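Local coordinates for protein transcriptional regulator (Streptococcus thermophilus LMD-9, PDB 5JUF) that probably activates transcription of competence genes as an RNPP-family quorum sensor that responds to the signalling peptide of the ComRS cell-to-cell communication system, at residues 251-254 with 255-258. Numbering follows the deposited sequence.
Sequences VLKA and KYEL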
ATOM      1  N   VAL A 251      -5.555  -7.200  21.153  1.00 27.69           N
ATOM      2  CA  VAL A 251      -5.532  -8.617  20.796  1.00 30.35           C
ATOM      3  C   VAL A 251      -4.150  -9.022  20.279  1.00 32.48           C
ATOM      4  O   VAL A 251      -3.693 -10.141  20.533  1.00 31.75           O
ATOM      5  CB  VAL A 251      -6.650  -8.930  19.783  1.00 31.42           C
ATOM      6  CG1 VAL A 251      -6.533 -10.361  19.267  1.00 30.24           C
ATOM      7  CG2 VAL A 251      -8.039  -8.710  20.431  1.00 29.32           C
ATOM      8  N   LEU A 252      -3.445  -8.130  19.570  1.00 30.85           N
ATOM      9  CA  LEU A 252      -2.079  -8.465  19.158  1.00 36.03           C
ATOM     10  C   LEU A 252      -1.170  -8.660  20.365  1.00 39.54           C
ATOM     11  O   LEU A 252      -0.346  -9.578  20.388  1.00 34.08           O
ATOM     12  CB  LEU A 252      -1.497  -7.385  18.248  1.00 29.86           C
ATOM     13  CG  LEU A 252      -2.093  -7.255  16.848  1.00 31.35           C
ATOM     14  CD1 LEU A 252      -1.401  -6.111  16.093  1.00 33.47           C
ATOM     15  CD2 LEU A 252      -2.011  -8.565  16.067  1.00 31.54           C
ATOM     16  N   LYS A 253      -1.290  -7.791  21.371  1.00 35.76           N
ATOM     17  CA  LYS A 253      -0.462  -7.958  22.557  1.00 34.81           C
ATOM     18  C   LYS A 253      -0.790  -9.262  23.270  1.00 34.87           C
ATOM     19  O   LYS A 253       0.106  -9.910  23.826  1.00 38.78           O
ATOM     20  CB  LYS A 253      -0.639  -6.761  23.492  1.00 36.42           C
ATOM     21  CG  LYS A 253       0.283  -6.787  24.706  1.00 54.07           C
ATOM     22  CD  LYS A 253       1.751  -6.688  24.294  1.00 60.71           C
ATOM     23  CE  LYS A 253       2.682  -6.847  25.497  1.00 60.01           C
ATOM     24  NZ  LYS A 253       2.471  -5.793  26.528  1.00 60.15           N
ATOM     25  N   ALA A 254      -2.058  -9.673  23.248  1.00 33.07           N
ATOM     26  CA  ALA A 254      -2.441 -10.949  23.845  1.00 35.92           C
ATOM     27  C   ALA A 254      -1.776 -12.113  23.123  1.00 35.94           C
ATOM     28  O   ALA A 254      -1.230 -13.016  23.761  1.00 37.25           O
ATOM     29  CB  ALA A 254      -3.965 -11.104  23.826  1.00 31.36           C
ATOM     30  N   LYS A 255      -1.825 -12.117  21.784  1.00 34.76           N
ATOM     31  CA  LYS A 255      -1.140 -13.160  21.020  1.00 37.43           C
ATOM     32  C   LYS A 255       0.337 -13.227  21.386  1.00 39.42           C
ATOM     33  O   LYS A 255       0.891 -14.318  21.575  1.00 37.83           O
ATOM     34  CB  LYS A 255      -1.290 -12.915  19.516  1.00 38.67           C
ATOM     35  CG  LYS A 255      -2.714 -12.910  18.963  1.00 39.13           C
ATOM     36  CD  LYS A 255      -3.342 -14.294  18.991  1.00 43.80           C
ATOM     37  CE  LYS A 255      -4.603 -14.349  18.125  1.00 45.39           C
ATOM     38  NZ  LYS A 255      -5.317 -15.654  18.286  1.00 45.38           N
ATOM     39  N   TYR A 256       0.993 -12.065  21.488  1.00 34.22           N
ATOM     40  CA  TYR A 256       2.403 -12.031  21.865  1.00 39.81           C
ATOM     41  C   TYR A 256       2.625 -12.679  23.224  1.00 43.87           C
ATOM     42  O   TYR A 256       3.515 -13.519  23.383  1.00 40.92           O
ATOM     43  CB  TYR A 256       2.909 -10.585  21.861  1.00 41.15           C
ATOM     44  CG  TYR A 256       4.294 -10.408  22.447  1.00 44.67           C
ATOM     45  CD1 TYR A 256       5.436 -10.565  21.660  1.00 37.80           C
ATOM     46  CD2 TYR A 256       4.461 -10.072  23.788  1.00 47.29           C
ATOM     47  CE1 TYR A 256       6.702 -10.397  22.206  1.00 43.03           C
ATOM     48  CE2 TYR A 256       5.716  -9.904  24.337  1.00 50.23           C
ATOM     49  CZ  TYR A 256       6.831 -10.069  23.545  1.00 50.76           C
ATOM     50  OH  TYR A 256       8.075  -9.897  24.103  1.00 55.54           O
ATOM     51  N   GLU A 257       1.810 -12.306  24.218  1.00 44.74           N
ATOM     52  CA  GLU A 257       1.949 -12.906  25.542  1.00 48.30           C
ATOM     53  C   GLU A 257       1.686 -14.404  25.498  1.00 46.27           C
ATOM     54  O   GLU A 257       2.378 -15.181  26.164  1.00 44.84           O
ATOM     55  CB  GLU A 257       1.001 -12.227  26.537  1.00 43.61           C
ATOM     56  CG  GLU A 257       1.348 -10.777  26.839  1.00 48.60           C
ATOM     57  CD  GLU A 257       2.644 -10.628  27.633  1.00 56.74           C
ATOM     58  OE1 GLU A 257       3.160 -11.645  28.144  1.00 51.71           O
ATOM     59  OE2 GLU A 257       3.148  -9.489  27.737  1.00 61.91           O
ATOM     60  N   LEU A 258       0.689 -14.826  24.716  1.00 46.46           N
ATOM     61  CA  LEU A 258       0.272 -16.224  24.696  1.00 46.51           C
ATOM     62  C   LEU A 258       1.241 -17.099  23.908  1.00 50.86           C
ATOM     63  O   LEU A 258       1.601 -18.193  24.353  1.00 49.98           O
ATOM     64  CB  LEU A 258      -1.137 -16.328  24.107  1.00 45.99           C
ATOM     65  CG  LEU A 258      -1.743 -17.728  23.980  1.00 48.18           C
ATOM     66  CD1 LEU A 258      -1.967 -18.340  25.348  1.00 48.55           C
ATOM     67  CD2 LEU A 258      -3.043 -17.693  23.194  1.00 46.22           C
TER
HETATM   68  O   HOH W   1       1.030  -7.120  28.517  1.00 48.36           O
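Lys253 and Glu257, one turn apart on helix 246-260 of the tetratricopeptide (TPR) domain, form an i to i+4 ion pair on the helix surface. Their side chains run obliquely past each other, with Lys253 CE 3.5 Å from Glu257 OE2. The salt bridge itself is long, 3.9 Å from Lys253 NZ to Glu257 OE2. A water bridges the two groups, accepting from Lys253 NZ at 2.8 Å and donating to Glu257 OE2 at 3.3 Å. The bend at chi2 (64°) brings the lysine chain toward the glutamate, and that at chi4 (-61°) turns NZ to the water.

Tyr256 lies alongside Lys253, both pointing the same way, and Tyr256 CD2 comes 4.1 Å from Lys253 CE, in an oblique approach to the ring. Leu227 of helix 226-240 touches both side chains, while Ala254 and Leu252, both buried, pack on helices 264-280 and 200-219, respectively. Lys255 turns from the pair and forms a salt bridge with Asp297, joining this helix to the C-terminal end of the modelled chain. Beneath the side chains, four i to i+4 backbone bonds hold the helix, the shortest being Leu258 N to Ala254 O at 2.8 Å. Lys255 CG lies against the preceding turn, 3.3 Å from Val251 O.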